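PDB 5BY3: BtGH115A from Bacteroides thetaiotaomicron, which removes 4-O-methyl-glucuronic acid from decorated arabinogalactans by hydrolysis, as a family GH115 alpha-glucuronidase. Local coordinates for residues Thr504-Glu508 with Arg620-Val624; Arg524-Glu528 with Leu574-Leu578. All blocks are in the same frame, centred on the assembly; numbering follows the deposited sequence.

Interaction 1. Residues Thr504-Glu508 with Arg620-Val624; sequences TREEE and RKLPV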
ATOM      1  N   THR A 504      22.824  -0.122  -6.099  1.00 38.87           N
ATOM      2  CA  THR A 504      23.365  -1.312  -5.442  1.00 36.33           C
ATOM      3  C   THR A 504      22.270  -2.391  -5.463  1.00 39.99           C
ATOM      4  O   THR A 504      21.133  -2.128  -5.828  1.00 38.76           O
ATOM      5  CB  THR A 504      23.748  -1.031  -3.958  1.00 37.23           C
ATOM      6  OG1 THR A 504      22.637  -0.462  -3.280  1.00 38.67           O
ATOM      7  CG2 THR A 504      24.926  -0.079  -3.824  1.00 35.76           C
ATOM      8  N   ARG A 505      22.610  -3.616  -5.092  1.00 45.87           N
ATOM      9  CA  ARG A 505      21.610  -4.669  -4.932  1.00 43.46           C
ATOM     10  C   ARG A 505      21.723  -5.350  -3.583  1.00 43.94           C
ATOM     11  O   ARG A 505      22.769  -5.283  -2.910  1.00 44.32           O
ATOM     12  CB  ARG A 505      21.625  -5.649  -6.120  1.00 42.35           C
ATOM     13  CG  ARG A 505      20.512  -5.298  -7.081  1.00 42.52           C
ATOM     14  CD  ARG A 505      20.933  -5.165  -8.516  1.00 47.00           C
ATOM     15  NE  ARG A 505      20.999  -6.475  -9.134  1.00 60.04           N
ATOM     16  CZ  ARG A 505      20.774  -6.735 -10.421  1.00 63.53           C
ATOM     17  NH1 ARG A 505      20.422  -5.767 -11.273  1.00 72.81           N
ATOM     18  NH2 ARG A 505      20.884  -7.976 -10.846  1.00 54.33           N
ATOM     19  N   GLU A 506      20.606  -5.940  -3.176  1.00 41.34           N
ATOM     20  CA  GLU A 506      20.507  -6.760  -1.975  1.00 38.84           C
ATOM     21  C   GLU A 506      20.171  -8.187  -2.382  1.00 38.48           C
ATOM     22  O   GLU A 506      19.671  -8.415  -3.492  1.00 35.67           O
ATOM     23  CB  GLU A 506      19.467  -6.194  -1.018  1.00 40.11           C
ATOM     24  CG  GLU A 506      20.004  -5.099  -0.125  1.00 49.77           C
ATOM     25  CD  GLU A 506      21.177  -5.532   0.771  1.00 54.31           C
ATOM     26  OE1 GLU A 506      21.086  -6.539   1.493  1.00 55.53           O
ATOM     27  OE2 GLU A 506      22.200  -4.836   0.777  1.00 59.08           O
ATOM     28  N   GLU A 507      20.506  -9.132  -1.496  1.00 43.50           N
ATOM     29  CA  GLU A 507      20.414 -10.592  -1.718  1.00 41.97           C
ATOM     30  C   GLU A 507      21.090 -11.157  -2.967  1.00 41.97           C
ATOM     31  O   GLU A 507      20.670 -12.189  -3.482  1.00 42.75           O
ATOM     32  CB  GLU A 507      18.974 -11.079  -1.605  1.00 45.98           C
ATOM     33  CG  GLU A 507      18.358 -10.722  -0.251  1.00 49.12           C
ATOM     34  CD  GLU A 507      16.878 -11.042  -0.177  1.00 51.34           C
ATOM     35  OE1 GLU A 507      16.305 -11.500  -1.203  1.00 49.40           O
ATOM     36  OE2 GLU A 507      16.303 -10.829   0.918  1.00 54.62           O
ATOM     37  N   GLU A 508      22.173 -10.522  -3.412  1.00 46.41           N
ATOM     38  CA  GLU A 508      22.865 -10.971  -4.625  1.00 48.49           C
ATOM     39  C   GLU A 508      24.014 -11.953  -4.424  1.00 53.47           C
ATOM     40  O   GLU A 508      24.534 -12.470  -5.437  1.00 58.15           O
ATOM     41  CB  GLU A 508      23.400  -9.796  -5.425  1.00 43.77           C
ATOM     42  CG  GLU A 508      22.411  -9.106  -6.336  1.00 43.52           C
ATOM     43  CD  GLU A 508      21.921  -9.945  -7.488  1.00 47.72           C
ATOM     44  OE1 GLU A 508      22.604 -10.890  -7.923  1.00 53.02           O
ATOM     45  OE2 GLU A 508      20.830  -9.641  -7.971  1.00 46.74           O
ATOM     46  N   ARG A 620      18.012  -1.308   8.290  1.00 45.52           N
ATOM     47  CA  ARG A 620      18.800  -2.490   7.979  1.00 45.25           C
ATOM     48  C   ARG A 620      20.298  -2.207   7.656  1.00 44.00           C
ATOM     49  O   ARG A 620      20.990  -3.082   7.178  1.00 43.74           O
ATOM     50  CB  ARG A 620      18.074  -3.299   6.887  1.00 43.18           C
ATOM     51  CG  ARG A 620      18.219  -4.811   6.979  1.00 45.72           C
ATOM     52  CD  ARG A 620      17.516  -5.496   5.813  1.00 42.19           C
ATOM     53  NE  ARG A 620      18.389  -6.503   5.239  1.00 50.10           N
ATOM     54  CZ  ARG A 620      18.534  -6.747   3.945  1.00 56.56           C
ATOM     55  NH1 ARG A 620      17.849  -6.085   3.035  1.00 55.97           N
ATOM     56  NH2 ARG A 620      19.358  -7.697   3.558  1.00 68.11           N
ATOM     57  N   LYS A 621      20.781  -0.990   7.920  1.00 42.69           N
ATOM     58  CA  LYS A 621      22.205  -0.612   7.734  1.00 45.28           C
ATOM     59  C   LYS A 621      22.743  -0.951   6.346  1.00 42.97           C
ATOM     60  O   LYS A 621      23.904  -1.393   6.182  1.00 43.57           O
ATOM     61  CB  LYS A 621      23.145  -1.217   8.803  1.00 46.71           C
ATOM     62  CG  LYS A 621      22.561  -1.450  10.184  1.00 49.32           C
ATOM     63  CD  LYS A 621      22.695  -0.224  11.062  1.00 65.51           C
ATOM     64  CE  LYS A 621      22.177  -0.558  12.464  1.00 80.77           C
ATOM     65  NZ  LYS A 621      22.715   0.348  13.519  1.00 75.67           N
ATOM     66  N   LEU A 622      21.905  -0.730   5.342  1.00 41.17           N
ATOM     67  CA  LEU A 622      22.299  -0.981   3.957  1.00 40.78           C
ATOM     68  C   LEU A 622      23.329   0.029   3.548  1.00 43.58           C
ATOM     69  O   LEU A 622      23.254   1.187   3.993  1.00 45.91           O
ATOM     70  CB  LEU A 622      21.096  -0.999   2.997  1.00 37.91           C
ATOM     71  CG  LEU A 622      20.033  -2.076   3.270  1.00 42.91           C
ATOM     72  CD1 LEU A 622      19.193  -2.312   2.026  1.00 42.55           C
ATOM     73  CD2 LEU A 622      20.602  -3.418   3.772  1.00 40.73           C
ATOM     74  N   PRO A 623      24.314  -0.394   2.719  1.00 48.00           N
ATOM     75  CA  PRO A 623      25.432   0.491   2.344  1.00 49.81           C
ATOM     76  C   PRO A 623      24.961   1.848   1.784  1.00 51.06           C
ATOM     77  O   PRO A 623      25.496   2.914   2.178  1.00 47.41           O
ATOM     78  CB  PRO A 623      26.176  -0.322   1.268  1.00 47.85           C
ATOM     79  CG  PRO A 623      25.857  -1.721   1.582  1.00 47.58           C
ATOM     80  CD  PRO A 623      24.428  -1.706   2.052  1.00 44.58           C
ATOM     81  N   VAL A 624      23.937   1.800   0.915  1.00 44.95           N
ATOM     82  CA  VAL A 624      23.355   3.007   0.334  1.00 40.84           C
ATOM     83  C   VAL A 624      23.074   4.139   1.368  1.00 40.83           C
ATOM     84  O   VAL A 624      23.158   5.318   0.976  1.00 39.68           O
ATOM     85  CB  VAL A 624      22.118   2.670  -0.555  1.00 41.04           C
ATOM     86  CG1 VAL A 624      20.893   2.328   0.277  1.00 39.20           C
ATOM     87  CG2 VAL A 624      21.772   3.802  -1.510  1.00 39.18           C
TER
HETATM   88  O   HOH W   1      22.362  -0.593  -0.650  1.00 46.63           O
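The side chain of E506 leaves with CG anti to its carbonyl carbon (chi1 -84°) and bends at chi2 (-60°), which carries its carboxylate to R620; the chain of R620 bends at chi3 on its way to meet it. The contact is a loop-loop packing beside the TIM-barrel domain of this GH115 enzyme, between the loop ahead of helix 523-543 and the one after helix 587-603. E506 OE1 lies 2.9 Å from R620 NH2, a salt bridge without hydrogen-bond geometry: carboxylate and guanidinium planes stand 87° apart and the oxygen approaches obliquely. R514 takes the other oxygen of E506, while D402 binds R620 NH1, so both charges have second partners; the R620 side chain is about 10 Å from the nickel ion. L622 packs against the pair, its CD1 3.6 Å from E506 CG and its CD2 on one face of the R620 guanidinium, offset toward the rim. An alanine in place of E506 would probably cost R514 and R620 the carboxylate they share, leaving R620 to D402, and open a gap beside the L622 methyls. Farther along, one water bridges the loops, 2.6 Å from T504 OG1 and accepting from V624 N at 3.3 Å.

Interaction 2. Residues Arg524-Glu528 with Leu574-Leu578; sequences REINE and LYAQL
I526 carries this helix-helix contact, the packing of a helical hairpin, meeting L574, Q577 and L578 where the short axes of 524-528 and 574-578 pass 10.9 Å apart at a signed crossing angle of -149°. R524, at the start of the first segment, turns to its own helix and beyond: NH2 is 3.6 Å from E528 OE1, which sits over one guanidinium face, so the attraction is of charges alone, and NH1 pairs with D640. Two residues on, I526 points at the partner helix with CG2 anti to its backbone N and CG1 beside that N (chi1 -70°), which sends CG2 to L574 and L578 and leaves CG1 to carry CD1 to Q577. The CG2 methyl enters beside L574, 3.9 Å from its CB, and comes within 4.2 Å of L578 CD2, one helical turn later. The other branch ends in CD1, which lies 3.6 Å from Q577 NE2; this is contact with the amide end rather than a polar bond, and Q577 OE1 accepts from the backbone N of L519. N527 begins away from the partner, yet its amide swings back until OD1 is 4.3 Å from L578 CD1, at the margin of the apolar patch. The packing joins helix 523-543 to helix 552-580, where L574 also touches R529 and L530 of the former, and helix 587-603 meets another side of the latter through Y575 and A576.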
ATOM      1  N   ARG A 524      24.261  16.149 -17.714  1.00 46.02           N
ATOM      2  CA  ARG A 524      23.079  16.967 -17.992  1.00 49.73           C
ATOM      3  C   ARG A 524      21.836  16.444 -17.229  1.00 46.85           C
ATOM      4  O   ARG A 524      21.260  17.177 -16.426  1.00 48.48           O
ATOM      5  CB  ARG A 524      22.872  17.119 -19.509  1.00 51.60           C
ATOM      6  CG  ARG A 524      21.665  17.948 -19.920  1.00 64.95           C
ATOM      7  CD  ARG A 524      21.329  17.677 -21.372  1.00 73.25           C
ATOM      8  NE  ARG A 524      19.885  17.476 -21.589  1.00 96.59           N
ATOM      9  CZ  ARG A 524      19.218  16.318 -21.463  1.00101.40           C
ATOM     10  NH1 ARG A 524      19.840  15.199 -21.102  1.00 99.83           N
ATOM     11  NH2 ARG A 524      17.906  16.278 -21.698  1.00101.31           N
ATOM     12  N   GLU A 525      21.484  15.171 -17.421  1.00 47.20           N
ATOM     13  CA  GLU A 525      20.365  14.513 -16.691  1.00 46.51           C
ATOM     14  C   GLU A 525      20.504  14.593 -15.154  1.00 42.45           C
ATOM     15  O   GLU A 525      19.514  14.748 -14.438  1.00 41.04           O
ATOM     16  CB  GLU A 525      20.218  13.037 -17.126  1.00 47.90           C
ATOM     17  CG  GLU A 525      19.676  12.838 -18.542  1.00 54.82           C
ATOM     18  CD  GLU A 525      19.908  11.434 -19.150  1.00 60.13           C
ATOM     19  OE1 GLU A 525      20.879  10.731 -18.788  1.00 58.70           O
ATOM     20  OE2 GLU A 525      19.132  11.044 -20.063  1.00 66.11           O
ATOM     21  N   ILE A 526      21.737  14.501 -14.660  1.00 37.72           N
ATOM     22  CA  ILE A 526      22.001  14.576 -13.223  1.00 39.57           C
ATOM     23  C   ILE A 526      21.699  15.980 -12.707  1.00 44.59           C
ATOM     24  O   ILE A 526      20.935  16.140 -11.741  1.00 48.97           O
ATOM     25  CB  ILE A 526      23.440  14.134 -12.888  1.00 37.22           C
ATOM     26  CG1 ILE A 526      23.593  12.636 -13.092  1.00 35.41           C
ATOM     27  CG2 ILE A 526      23.803  14.491 -11.460  1.00 37.98           C
ATOM     28  CD1 ILE A 526      25.026  12.182 -13.218  1.00 39.02           C
ATOM     29  N   ASN A 527      22.269  16.984 -13.383  1.00 47.54           N
ATOM     30  CA  ASN A 527      22.011  18.406 -13.084  1.00 48.20           C
ATOM     31  C   ASN A 527      20.545  18.765 -13.142  1.00 46.33           C
ATOM     32  O   ASN A 527      20.036  19.408 -12.221  1.00 43.63           O
ATOM     33  CB  ASN A 527      22.809  19.314 -14.019  1.00 46.58           C
ATOM     34  CG  ASN A 527      24.286  19.284 -13.704  1.00 44.57           C
ATOM     35  OD1 ASN A 527      24.661  18.992 -12.585  1.00 37.94           O
ATOM     36  ND2 ASN A 527      25.118  19.567 -14.685  1.00 44.72           N
ATOM     37  N   GLU A 528      19.888  18.325 -14.212  1.00 44.87           N
ATOM     38  CA  GLU A 528      18.457  18.513 -14.397  1.00 48.29           C
ATOM     39  C   GLU A 528      17.687  17.933 -13.191  1.00 45.66           C
ATOM     40  O   GLU A 528      16.853  18.624 -12.603  1.00 53.59           O
ATOM     41  CB  GLU A 528      18.041  17.932 -15.758  1.00 51.52           C
ATOM     42  CG  GLU A 528      16.608  18.189 -16.193  1.00 70.80           C
ATOM     43  CD  GLU A 528      16.360  17.863 -17.661  1.00 88.30           C
ATOM     44  OE1 GLU A 528      17.329  17.544 -18.390  1.00 91.50           O
ATOM     45  OE2 GLU A 528      15.183  17.934 -18.099  1.00 97.63           O
ATOM     46  N   LEU A 574      24.073  11.854  -5.863  1.00 39.64           N
ATOM     47  CA  LEU A 574      24.434  12.459  -7.146  1.00 43.59           C
ATOM     48  C   LEU A 574      25.700  13.332  -7.109  1.00 45.08           C
ATOM     49  O   LEU A 574      26.499  13.248  -8.053  1.00 45.08           O
ATOM     50  CB  LEU A 574      23.263  13.158  -7.807  1.00 44.38           C
ATOM     51  CG  LEU A 574      22.230  12.144  -8.271  1.00 45.63           C
ATOM     52  CD1 LEU A 574      21.053  12.888  -8.871  1.00 46.39           C
ATOM     53  CD2 LEU A 574      22.829  11.175  -9.273  1.00 43.68           C
ATOM     54  N   TYR A 575      25.899  14.134  -6.045  1.00 39.97           N
ATOM     55  CA  TYR A 575      27.162  14.882  -5.884  1.00 45.62           C
ATOM     56  C   TYR A 575      28.325  13.907  -5.778  1.00 47.56           C
ATOM     57  O   TYR A 575      29.377  14.140  -6.339  1.00 46.68           O
ATOM     58  CB  TYR A 575      27.180  15.766  -4.639  1.00 48.35           C
ATOM     59  CG  TYR A 575      26.223  16.954  -4.589  1.00 47.23           C
ATOM     60  CD1 TYR A 575      25.901  17.688  -5.737  1.00 44.26           C
ATOM     61  CD2 TYR A 575      25.703  17.389  -3.344  1.00 49.30           C
ATOM     62  CE1 TYR A 575      25.032  18.769  -5.675  1.00 50.47           C
ATOM     63  CE2 TYR A 575      24.847  18.483  -3.260  1.00 56.59           C
ATOM     64  CZ  TYR A 575      24.513  19.177  -4.422  1.00 60.38           C
ATOM     65  OH  TYR A 575      23.651  20.263  -4.325  1.00 66.93           O
ATOM     66  N   ALA A 576      28.109  12.804  -5.056  1.00 49.08           N
ATOM     67  CA  ALA A 576      29.080  11.727  -4.958  1.00 48.32           C
ATOM     68  C   ALA A 576      29.492  11.194  -6.338  1.00 51.07           C
ATOM     69  O   ALA A 576      30.699  10.922  -6.575  1.00 50.13           O
ATOM     70  CB  ALA A 576      28.530  10.608  -4.091  1.00 48.82           C
ATOM     71  N   GLN A 577      28.503  11.058  -7.240  1.00 42.48           N
ATOM     72  CA  GLN A 577      28.781  10.559  -8.589  1.00 41.77           C
ATOM     73  C   GLN A 577      29.584  11.595  -9.395  1.00 44.56           C
ATOM     74  O   GLN A 577      30.544  11.237 -10.094  1.00 43.79           O
ATOM     75  CB  GLN A 577      27.507  10.141  -9.321  1.00 39.02           C
ATOM     76  CG  GLN A 577      27.710   9.860 -10.806  1.00 38.12           C
ATOM     77  CD  GLN A 577      26.621   9.010 -11.414  1.00 39.87           C
ATOM     78  OE1 GLN A 577      25.817   8.401 -10.708  1.00 41.55           O
ATOM     79  NE2 GLN A 577      26.595   8.951 -12.729  1.00 36.97           N
ATOM     80  N   LEU A 578      29.182  12.868  -9.291  1.00 45.71           N
ATOM     81  CA  LEU A 578      29.922  13.975  -9.916  1.00 42.80           C
ATOM     82  C   LEU A 578      31.327  14.097  -9.332  1.00 44.79           C
ATOM     83  O   LEU A 578      32.258  14.330 -10.090  1.00 45.53           O
ATOM     84  CB  LEU A 578      29.181  15.293  -9.803  1.00 40.65           C
ATOM     85  CG  LEU A 578      27.818  15.418 -10.481  1.00 39.74           C
ATOM     86  CD1 LEU A 578      27.161  16.677  -9.972  1.00 39.13           C
ATOM     87  CD2 LEU A 578      27.896  15.381 -11.998  1.00 39.83           C
TER

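How the interactions relate
Both contacts are mostly buried and bury similar areas, 240 Å² in interaction 1 and 231 Å² in interaction 2, but they differ in chemistry. Interaction 1 joins irregular loops by a charged pair, a bridging water and apolar support; interaction 2 joins two regular helices mainly through aliphatic side chains, the amides of Q577 and N527 touching only methyls across it, with no hydrogen bond or salt bridge between the segments. They hold different elements, yet lie in one part of the chain: 524-528 and 574-578 both fall between 504-508 and 620-624 in sequence. Their centres are 22 Å apart and their nearest atoms about 9 Å, without touching. Helix 552-580 relates them, since its K572 bonds V624 O of interaction 1.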